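Local atomic coordinates of alpha-galacturonidase (Bacillus subtilis, PDB entry 3FEF), a protein that hydrolyses alpha-1,4-linked galacturonate oligomers, probably digalacturonate in the cell, as a family 4 glycosidase that needs NAD and manganese. Residues L69-I83 against A132-T146. Sequence-based numbering, arbitrary orientation.
Sequences LKKALSAADIVIISI and AIRDYAPESWVINYT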
ATOM      1  N   LEU A  69      31.368  19.668 -15.763  1.00 33.36           N
ATOM      2  CA  LEU A  69      30.059  19.043 -15.814  1.00 36.32           C
ATOM      3  C   LEU A  69      29.042  19.950 -16.491  1.00 37.77           C
ATOM      4  O   LEU A  69      28.281  19.517 -17.373  1.00 35.61           O
ATOM      5  CB  LEU A  69      29.555  18.768 -14.396  1.00 39.06           C
ATOM      6  CG  LEU A  69      29.706  17.418 -13.691  1.00 42.11           C
ATOM      7  CD1 LEU A  69      29.127  17.515 -12.280  1.00 39.80           C
ATOM      8  CD2 LEU A  69      29.009  16.302 -14.483  1.00 41.42           C
ATOM      9  N   LYS A  70      29.006  21.202 -16.049  1.00 35.03           N
ATOM     10  CA  LYS A  70      28.060  22.167 -16.578  1.00 37.28           C
ATOM     11  C   LYS A  70      28.117  22.243 -18.099  1.00 36.52           C
ATOM     12  O   LYS A  70      27.095  22.288 -18.757  1.00 38.99           O
ATOM     13  CB  LYS A  70      28.326  23.553 -15.988  1.00 38.63           C
ATOM     14  CG  LYS A  70      27.628  24.683 -16.727  1.00 39.71           C
ATOM     15  CD  LYS A  70      27.873  26.006 -16.023  1.00 43.38           C
ATOM     16  CE  LYS A  70      26.843  27.055 -16.419  1.00 44.57           C
ATOM     17  NZ  LYS A  70      27.154  28.345 -15.729  1.00 48.39           N
ATOM     18  N   LYS A  71      29.316  22.272 -18.654  1.00 37.65           N
ATOM     19  CA  LYS A  71      29.468  22.356 -20.096  1.00 39.97           C
ATOM     20  C   LYS A  71      29.014  21.064 -20.783  1.00 37.96           C
ATOM     21  O   LYS A  71      28.378  21.105 -21.821  1.00 36.00           O
ATOM     22  CB  LYS A  71      30.916  22.668 -20.443  1.00 43.97           C
ATOM     23  CG  LYS A  71      31.097  23.903 -21.333  1.00 49.10           C
ATOM     24  CD  LYS A  71      32.426  24.610 -21.024  1.00 51.57           C
ATOM     25  CE  LYS A  71      33.504  23.601 -20.625  1.00 51.93           C
ATOM     26  NZ  LYS A  71      34.717  24.243 -20.020  1.00 53.94           N
ATOM     27  N   ALA A  72      29.342  19.920 -20.194  1.00 37.51           N
ATOM     28  CA  ALA A  72      28.859  18.641 -20.705  1.00 36.87           C
ATOM     29  C   ALA A  72      27.332  18.604 -20.742  1.00 33.97           C
ATOM     30  O   ALA A  72      26.745  18.198 -21.740  1.00 33.58           O
ATOM     31  CB  ALA A  72      29.393  17.492 -19.870  1.00 35.27           C
ATOM     32  N   LEU A  73      26.701  19.079 -19.673  1.00 34.32           N
ATOM     33  CA  LEU A  73      25.267  18.890 -19.475  1.00 35.19           C
ATOM     34  C   LEU A  73      24.395  19.879 -20.257  1.00 36.79           C
ATOM     35  O   LEU A  73      23.294  19.544 -20.683  1.00 35.68           O
ATOM     36  CB  LEU A  73      24.919  18.933 -17.985  1.00 33.15           C
ATOM     37  CG  LEU A  73      25.513  17.836 -17.075  1.00 32.95           C
ATOM     38  CD1 LEU A  73      25.139  18.091 -15.640  1.00 29.23           C
ATOM     39  CD2 LEU A  73      25.068  16.419 -17.468  1.00 30.66           C
ATOM     40  N   SER A  74      24.879  21.096 -20.451  1.00 36.04           N
ATOM     41  CA  SER A  74      24.018  22.118 -21.007  1.00 37.91           C
ATOM     42  C   SER A  74      23.448  21.654 -22.344  1.00 36.23           C
ATOM     43  O   SER A  74      24.184  21.203 -23.217  1.00 35.30           O
ATOM     44  CB  SER A  74      24.765  23.450 -21.151  1.00 39.68           C
ATOM     45  OG  SER A  74      25.556  23.443 -22.325  1.00 42.24           O
ATOM     46  N   ALA A  75      22.129  21.751 -22.481  1.00 33.56           N
ATOM     47  CA  ALA A  75      21.428  21.328 -23.689  1.00 32.33           C
ATOM     48  C   ALA A  75      21.522  19.827 -23.987  1.00 32.09           C
ATOM     49  O   ALA A  75      21.255  19.404 -25.103  1.00 35.24           O
ATOM     50  CB  ALA A  75      21.914  22.139 -24.894  1.00 32.79           C
ATOM     51  N   ALA A  76      21.918  19.014 -23.020  1.00 30.73           N
ATOM     52  CA  ALA A  76      22.053  17.577 -23.277  1.00 32.73           C
ATOM     53  C   ALA A  76      20.689  16.882 -23.376  1.00 31.97           C
ATOM     54  O   ALA A  76      19.793  17.185 -22.602  1.00 33.10           O
ATOM     55  CB  ALA A  76      22.903  16.928 -22.197  1.00 32.93           C
ATOM     56  N   ASP A  77      20.537  15.961 -24.328  1.00 32.60           N
ATOM     57  CA  ASP A  77      19.306  15.174 -24.462  1.00 31.05           C
ATOM     58  C   ASP A  77      19.433  13.866 -23.689  1.00 29.62           C
ATOM     59  O   ASP A  77      18.459  13.341 -23.140  1.00 28.27           O
ATOM     60  CB  ASP A  77      19.027  14.855 -25.940  1.00 33.94           C
ATOM     61  CG  ASP A  77      18.922  16.103 -26.796  1.00 35.56           C
ATOM     62  OD1 ASP A  77      17.999  16.903 -26.557  1.00 38.68           O
ATOM     63  OD2 ASP A  77      19.762  16.293 -27.698  1.00 36.53           O
ATOM     64  N   ILE A  78      20.655  13.352 -23.644  1.00 26.45           N
ATOM     65  CA  ILE A  78      20.942  12.093 -22.996  1.00 26.14           C
ATOM     66  C   ILE A  78      22.163  12.316 -22.122  1.00 26.76           C
ATOM     67  O   ILE A  78      23.067  13.060 -22.513  1.00 25.07           O
ATOM     68  CB  ILE A  78      21.270  11.004 -24.041  1.00 24.63           C
ATOM     69  CG1 ILE A  78      20.086  10.815 -25.006  1.00 26.45           C
ATOM     70  CG2 ILE A  78      21.664   9.713 -23.369  1.00 21.82           C
ATOM     71  CD1 ILE A  78      18.815  10.276 -24.358  1.00 24.89           C
ATOM     72  N   VAL A  79      22.162  11.709 -20.933  1.00 25.71           N
ATOM     73  CA  VAL A  79      23.329  11.704 -20.031  1.00 24.25           C
ATOM     74  C   VAL A  79      23.698  10.264 -19.705  1.00 26.75           C
ATOM     75  O   VAL A  79      22.891   9.499 -19.162  1.00 27.72           O
ATOM     76  CB  VAL A  79      23.084  12.504 -18.713  1.00 24.90           C
ATOM     77  CG1 VAL A  79      24.343  12.557 -17.879  1.00 21.62           C
ATOM     78  CG2 VAL A  79      22.638  13.928 -19.030  1.00 23.39           C
ATOM     79  N   ILE A  80      24.918   9.887 -20.069  1.00 25.13           N
ATOM     80  CA  ILE A  80      25.424   8.571 -19.779  1.00 22.81           C
ATOM     81  C   ILE A  80      26.454   8.707 -18.675  1.00 26.05           C
ATOM     82  O   ILE A  80      27.289   9.622 -18.698  1.00 24.93           O
ATOM     83  CB  ILE A  80      26.101   7.984 -21.018  1.00 25.93           C
ATOM     84  CG1 ILE A  80      25.084   7.891 -22.163  1.00 23.21           C
ATOM     85  CG2 ILE A  80      26.765   6.637 -20.694  1.00 24.02           C
ATOM     86  CD1 ILE A  80      25.718   7.500 -23.445  1.00 28.90           C
ATOM     87  N   ILE A  81      26.386   7.807 -17.699  1.00 24.70           N
ATOM     88  CA  ILE A  81      27.324   7.826 -16.590  1.00 24.75           C
ATOM     89  C   ILE A  81      28.024   6.487 -16.470  1.00 27.08           C
ATOM     90  O   ILE A  81      27.389   5.438 -16.258  1.00 23.36           O
ATOM     91  CB  ILE A  81      26.641   8.119 -15.238  1.00 24.66           C
ATOM     92  CG1 ILE A  81      25.722   9.336 -15.361  1.00 22.76           C
ATOM     93  CG2 ILE A  81      27.706   8.305 -14.141  1.00 22.23           C
ATOM     94  CD1 ILE A  81      24.796   9.529 -14.139  1.00 23.44           C
ATOM     95  N   SER A  82      29.340   6.543 -16.593  1.00 23.87           N
ATOM     96  CA  SER A  82      30.161   5.377 -16.446  1.00 29.54           C
ATOM     97  C   SER A  82      31.486   5.767 -15.819  1.00 31.68           C
ATOM     98  O   SER A  82      32.476   5.967 -16.525  1.00 31.95           O
ATOM     99  CB  SER A  82      30.412   4.782 -17.821  1.00 32.13           C
ATOM    100  OG  SER A  82      31.522   3.939 -17.766  1.00 36.79           O
ATOM    101  N   ILE A  83      31.499   5.911 -14.501  1.00 34.67           N
ATOM    102  CA  ILE A  83      32.707   6.310 -13.788  1.00 34.33           C
ATOM    103  C   ILE A  83      33.134   5.244 -12.804  1.00 35.58           C
ATOM    104  O   ILE A  83      32.383   4.312 -12.498  1.00 33.08           O
ATOM    105  CB  ILE A  83      32.498   7.585 -12.972  1.00 35.67           C
ATOM    106  CG1 ILE A  83      31.389   7.369 -11.945  1.00 35.71           C
ATOM    107  CG2 ILE A  83      32.209   8.792 -13.880  1.00 34.09           C
ATOM    108  CD1 ILE A  83      31.158   8.561 -11.088  1.00 36.74           C
ATOM    109  N   ALA A 132      23.700  18.470 -10.580  1.00 24.48           N
ATOM    110  CA  ALA A 132      24.128  19.098 -11.839  1.00 25.98           C
ATOM    111  C   ALA A 132      23.130  18.842 -12.958  1.00 26.94           C
ATOM    112  O   ALA A 132      22.757  19.750 -13.705  1.00 28.26           O
ATOM    113  CB  ALA A 132      25.518  18.592 -12.238  1.00 23.71           C
ATOM    114  N   ILE A 133      22.706  17.589 -13.085  1.00 30.42           N
ATOM    115  CA  ILE A 133      21.640  17.243 -14.017  1.00 27.91           C
ATOM    116  C   ILE A 133      20.389  18.055 -13.709  1.00 28.42           C
ATOM    117  O   ILE A 133      19.760  18.606 -14.608  1.00 28.79           O
ATOM    118  CB  ILE A 133      21.330  15.745 -13.938  1.00 28.07           C
ATOM    119  CG1 ILE A 133      22.531  14.956 -14.446  1.00 26.98           C
ATOM    120  CG2 ILE A 133      20.062  15.408 -14.719  1.00 26.06           C
ATOM    121  CD1 ILE A 133      22.474  13.501 -14.108  1.00 30.48           C
ATOM    122  N   ARG A 134      20.019  18.135 -12.437  1.00 30.65           N
ATOM    123  CA  ARG A 134      18.885  18.982 -12.052  1.00 31.77           C
ATOM    124  C   ARG A 134      19.089  20.431 -12.499  1.00 32.58           C
ATOM    125  O   ARG A 134      18.160  21.078 -12.971  1.00 31.14           O
ATOM    126  CB  ARG A 134      18.701  18.997 -10.538  1.00 32.44           C
ATOM    127  CG  ARG A 134      17.461  19.788 -10.094  1.00 34.25           C
ATOM    128  CD  ARG A 134      17.353  19.815  -8.591  1.00 35.82           C
ATOM    129  NE  ARG A 134      18.480  20.549  -8.026  1.00 41.03           N
ATOM    130  CZ  ARG A 134      18.857  20.490  -6.753  1.00 42.82           C
ATOM    131  NH1 ARG A 134      18.211  19.708  -5.904  1.00 43.06           N
ATOM    132  NH2 ARG A 134      19.892  21.208  -6.335  1.00 43.33           N
ATOM    133  N   ASP A 135      20.303  20.939 -12.330  1.00 32.70           N
ATOM    134  CA  ASP A 135      20.567  22.343 -12.612  1.00 35.83           C
ATOM    135  C   ASP A 135      20.644  22.591 -14.119  1.00 34.55           C
ATOM    136  O   ASP A 135      20.063  23.531 -14.608  1.00 34.68           O
ATOM    137  CB  ASP A 135      21.859  22.805 -11.927  1.00 37.94           C
ATOM    138  CG  ASP A 135      21.757  22.802 -10.399  1.00 40.07           C
ATOM    139  OD1 ASP A 135      20.634  22.879  -9.864  1.00 41.32           O
ATOM    140  OD2 ASP A 135      22.812  22.722  -9.727  1.00 43.08           O
ATOM    141  N   TYR A 136      21.324  21.727 -14.863  1.00 35.32           N
ATOM    142  CA  TYR A 136      21.580  22.027 -16.281  1.00 33.85           C
ATOM    143  C   TYR A 136      20.837  21.217 -17.331  1.00 33.83           C
ATOM    144  O   TYR A 136      20.821  21.609 -18.480  1.00 36.77           O
ATOM    145  CB  TYR A 136      23.085  21.977 -16.555  1.00 34.91           C
ATOM    146  CG  TYR A 136      23.851  22.739 -15.506  1.00 38.26           C
ATOM    147  CD1 TYR A 136      23.692  24.117 -15.377  1.00 37.45           C
ATOM    148  CD2 TYR A 136      24.685  22.083 -14.612  1.00 38.03           C
ATOM    149  CE1 TYR A 136      24.362  24.815 -14.409  1.00 40.73           C
ATOM    150  CE2 TYR A 136      25.361  22.780 -13.631  1.00 40.84           C
ATOM    151  CZ  TYR A 136      25.193  24.151 -13.538  1.00 41.51           C
ATOM    152  OH  TYR A 136      25.857  24.864 -12.573  1.00 44.79           O
ATOM    153  N   ALA A 137      20.231  20.092 -16.965  1.00 34.82           N
ATOM    154  CA  ALA A 137      19.625  19.225 -17.976  1.00 31.53           C
ATOM    155  C   ALA A 137      18.496  18.412 -17.371  1.00 31.14           C
ATOM    156  O   ALA A 137      18.433  17.191 -17.530  1.00 30.67           O
ATOM    157  CB  ALA A 137      20.683  18.315 -18.574  1.00 32.47           C
ATOM    158  N   PRO A 138      17.610  19.097 -16.643  1.00 31.24           N
ATOM    159  CA  PRO A 138      16.508  18.501 -15.899  1.00 30.47           C
ATOM    160  C   PRO A 138      15.660  17.550 -16.725  1.00 30.69           C
ATOM    161  O   PRO A 138      15.071  16.631 -16.172  1.00 30.97           O
ATOM    162  CB  PRO A 138      15.672  19.717 -15.464  1.00 30.25           C
ATOM    163  CG  PRO A 138      16.319  20.930 -16.125  1.00 29.61           C
ATOM    164  CD  PRO A 138      17.733  20.537 -16.372  1.00 30.47           C
ATOM    165  N   GLU A 139      15.593  17.760 -18.031  1.00 29.55           N
ATOM    166  CA  GLU A 139      14.675  16.996 -18.846  1.00 30.52           C
ATOM    167  C   GLU A 139      15.376  15.903 -19.651  1.00 27.87           C
ATOM    168  O   GLU A 139      14.748  15.211 -20.420  1.00 25.14           O
ATOM    169  CB  GLU A 139      13.890  17.918 -19.788  1.00 37.09           C
ATOM    170  CG  GLU A 139      12.969  18.928 -19.099  1.00 41.63           C
ATOM    171  CD  GLU A 139      11.526  18.446 -19.007  1.00 48.86           C
ATOM    172  OE1 GLU A 139      11.294  17.214 -18.918  1.00 53.01           O
ATOM    173  OE2 GLU A 139      10.613  19.300 -19.029  1.00 52.50           O
ATOM    174  N   SER A 140      16.677  15.739 -19.479  1.00 28.55           N
ATOM    175  CA  SER A 140      17.371  14.679 -20.208  1.00 25.18           C
ATOM    176  C   SER A 140      17.050  13.304 -19.627  1.00 27.03           C
ATOM    177  O   SER A 140      16.654  13.186 -18.457  1.00 23.75           O
ATOM    178  CB  SER A 140      18.874  14.905 -20.144  1.00 25.19           C
ATOM    179  OG  SER A 140      19.273  15.077 -18.790  1.00 30.99           O
ATOM    180  N   TRP A 141      17.217  12.263 -20.442  1.00 24.86           N
ATOM    181  CA  TRP A 141      17.248  10.903 -19.918  1.00 25.24           C
ATOM    182  C   TRP A 141      18.664  10.550 -19.498  1.00 24.80           C
ATOM    183  O   TRP A 141      19.621  10.873 -20.193  1.00 26.52           O
ATOM    184  CB  TRP A 141      16.689   9.898 -20.934  1.00 24.61           C
ATOM    185  CG  TRP A 141      15.225   9.903 -20.896  1.00 27.05           C
ATOM    186  CD1 TRP A 141      14.359  10.664 -21.681  1.00 26.39           C
ATOM    187  CD2 TRP A 141      14.408   9.169 -19.988  1.00 25.69           C
ATOM    188  NE1 TRP A 141      13.066  10.415 -21.299  1.00 25.99           N
ATOM    189  CE2 TRP A 141      13.067   9.501 -20.269  1.00 27.18           C
ATOM    190  CE3 TRP A 141      14.682   8.242 -18.971  1.00 27.55           C
ATOM    191  CZ2 TRP A 141      11.999   8.935 -19.568  1.00 28.76           C
ATOM    192  CZ3 TRP A 141      13.627   7.700 -18.270  1.00 29.02           C
ATOM    193  CH2 TRP A 141      12.298   8.048 -18.574  1.00 29.55           C
ATOM    194  N   VAL A 142      18.785   9.898 -18.347  1.00 23.43           N
ATOM    195  CA  VAL A 142      20.078   9.555 -17.743  1.00 20.40           C
ATOM    196  C   VAL A 142      20.238   8.036 -17.780  1.00 22.19           C
ATOM    197  O   VAL A 142      19.378   7.314 -17.298  1.00 21.45           O
ATOM    198  CB  VAL A 142      20.113  10.014 -16.262  1.00 23.74           C
ATOM    199  CG1 VAL A 142      21.479   9.768 -15.652  1.00 22.11           C
ATOM    200  CG2 VAL A 142      19.743  11.490 -16.156  1.00 18.79           C
ATOM    201  N   ILE A 143      21.305   7.540 -18.391  1.00 24.22           N
ATOM    202  CA  ILE A 143      21.569   6.115 -18.339  1.00 23.13           C
ATOM    203  C   ILE A 143      22.802   5.845 -17.500  1.00 22.57           C
ATOM    204  O   ILE A 143      23.893   6.198 -17.882  1.00 21.04           O
ATOM    205  CB  ILE A 143      21.760   5.502 -19.749  1.00 25.75           C
ATOM    206  CG1 ILE A 143      20.621   5.929 -20.681  1.00 25.60           C
ATOM    207  CG2 ILE A 143      21.882   3.965 -19.652  1.00 26.03           C
ATOM    208  CD1 ILE A 143      20.802   5.409 -22.112  1.00 26.83           C
ATOM    209  N   ASN A 144      22.622   5.204 -16.353  1.00 24.53           N
ATOM    210  CA  ASN A 144      23.750   4.875 -15.495  1.00 21.61           C
ATOM    211  C   ASN A 144      24.292   3.464 -15.738  1.00 22.92           C
ATOM    212  O   ASN A 144      23.544   2.487 -15.780  1.00 23.82           O
ATOM    213  CB  ASN A 144      23.358   5.049 -14.020  1.00 24.88           C
ATOM    214  CG  ASN A 144      24.494   4.709 -13.072  1.00 28.18           C
ATOM    215  OD1 ASN A 144      25.643   5.084 -13.300  1.00 32.18           O
ATOM    216  ND2 ASN A 144      24.180   3.990 -12.007  1.00 30.19           N
ATOM    217  N   TYR A 145      25.608   3.370 -15.868  1.00 21.84           N
ATOM    218  CA  TYR A 145      26.301   2.123 -16.071  1.00 23.14           C
ATOM    219  C   TYR A 145      27.198   1.794 -14.881  1.00 23.92           C
ATOM    220  O   TYR A 145      27.785   0.711 -14.827  1.00 22.53           O
ATOM    221  CB  TYR A 145      27.200   2.220 -17.302  1.00 24.31           C
ATOM    222  CG  TYR A 145      26.474   2.144 -18.606  1.00 26.93           C
ATOM    223  CD1 TYR A 145      25.894   0.947 -19.029  1.00 29.68           C
ATOM    224  CD2 TYR A 145      26.377   3.250 -19.431  1.00 27.89           C
ATOM    225  CE1 TYR A 145      25.227   0.862 -20.229  1.00 29.88           C
ATOM    226  CE2 TYR A 145      25.716   3.181 -20.639  1.00 31.03           C
ATOM    227  CZ  TYR A 145      25.132   1.979 -21.027  1.00 31.22           C
ATOM    228  OH  TYR A 145      24.486   1.893 -22.229  1.00 34.80           O
ATOM    229  N   THR A 146      27.319   2.735 -13.950  1.00 24.88           N
ATOM    230  CA  THR A 146      28.253   2.597 -12.828  1.00 26.99           C
ATOM    231  C   THR A 146      27.749   1.642 -11.731  1.00 29.01           C
ATOM    232  O   THR A 146      26.561   1.615 -11.436  1.00 27.24           O
ATOM    233  CB  THR A 146      28.510   3.958 -12.153  1.00 25.88           C
ATOM    234  OG1 THR A 146      28.875   4.947 -13.130  1.00 25.11           O
ATOM    235  CG2 THR A 146      29.605   3.823 -11.126  1.00 26.49           C
TER
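Val79 and Ile81 zip their strand to residues 141-145 through a parallel ladder of backbone bonds. Val79 N donates to Trp141 O and Val79 O accepts from Ile143 N (2.6 Å); Ile81 N donates to Ile143 O, Ile81 O accepts from Tyr145 N, and Trp141 N reaches Asp77 O at the start. Beta-branched residues suit these extended strands: Ile81 CD1 meets Val142 CG1 at 3.7 Å, while on the other face Ile78 CD1 rests on Trp141 CB and Ile80 CG2 abuts the edge of the Tyr145 ring.

Past the strand ends, Asn144 OD1 accepts from Thr146 N (3.0 Å), an Asx turn, the donor standing well above the amide's carbonyl plane. Thr146 OG1 receives Ile83 N in a nearly straight bond (3.1 Å, 166°). At the strand's beginning, Ser140 OG, set between its own N and carbonyl carbon (chi1 52°), adds a second donor to Ala137 O (2.6 Å), which already takes Ser140 N to close the turn.

The helices meet through Leu73, whose CD1 presses on Ala132 CB (3.5 Å), a methyl small enough to let the branch settle against the helix backbone, 3.4 Å from Ala132 C. Lys70, extended, lays its aliphatic chain across one face of the Tyr136 ring, CG over the centre in a CH-pi contact; Asp135 CB covers the opposite face.

Strands 78-81 and 141-144, joined through helix 112-136, form a beta-alpha-beta crossover inside the parallel Rossmann-type sheet, between 6-11 and 164-167. Phe126 of that helix packs on Ile81, Asn144 and Thr146, and Tyr145 stacks on Trp18, probably part of the NAD site.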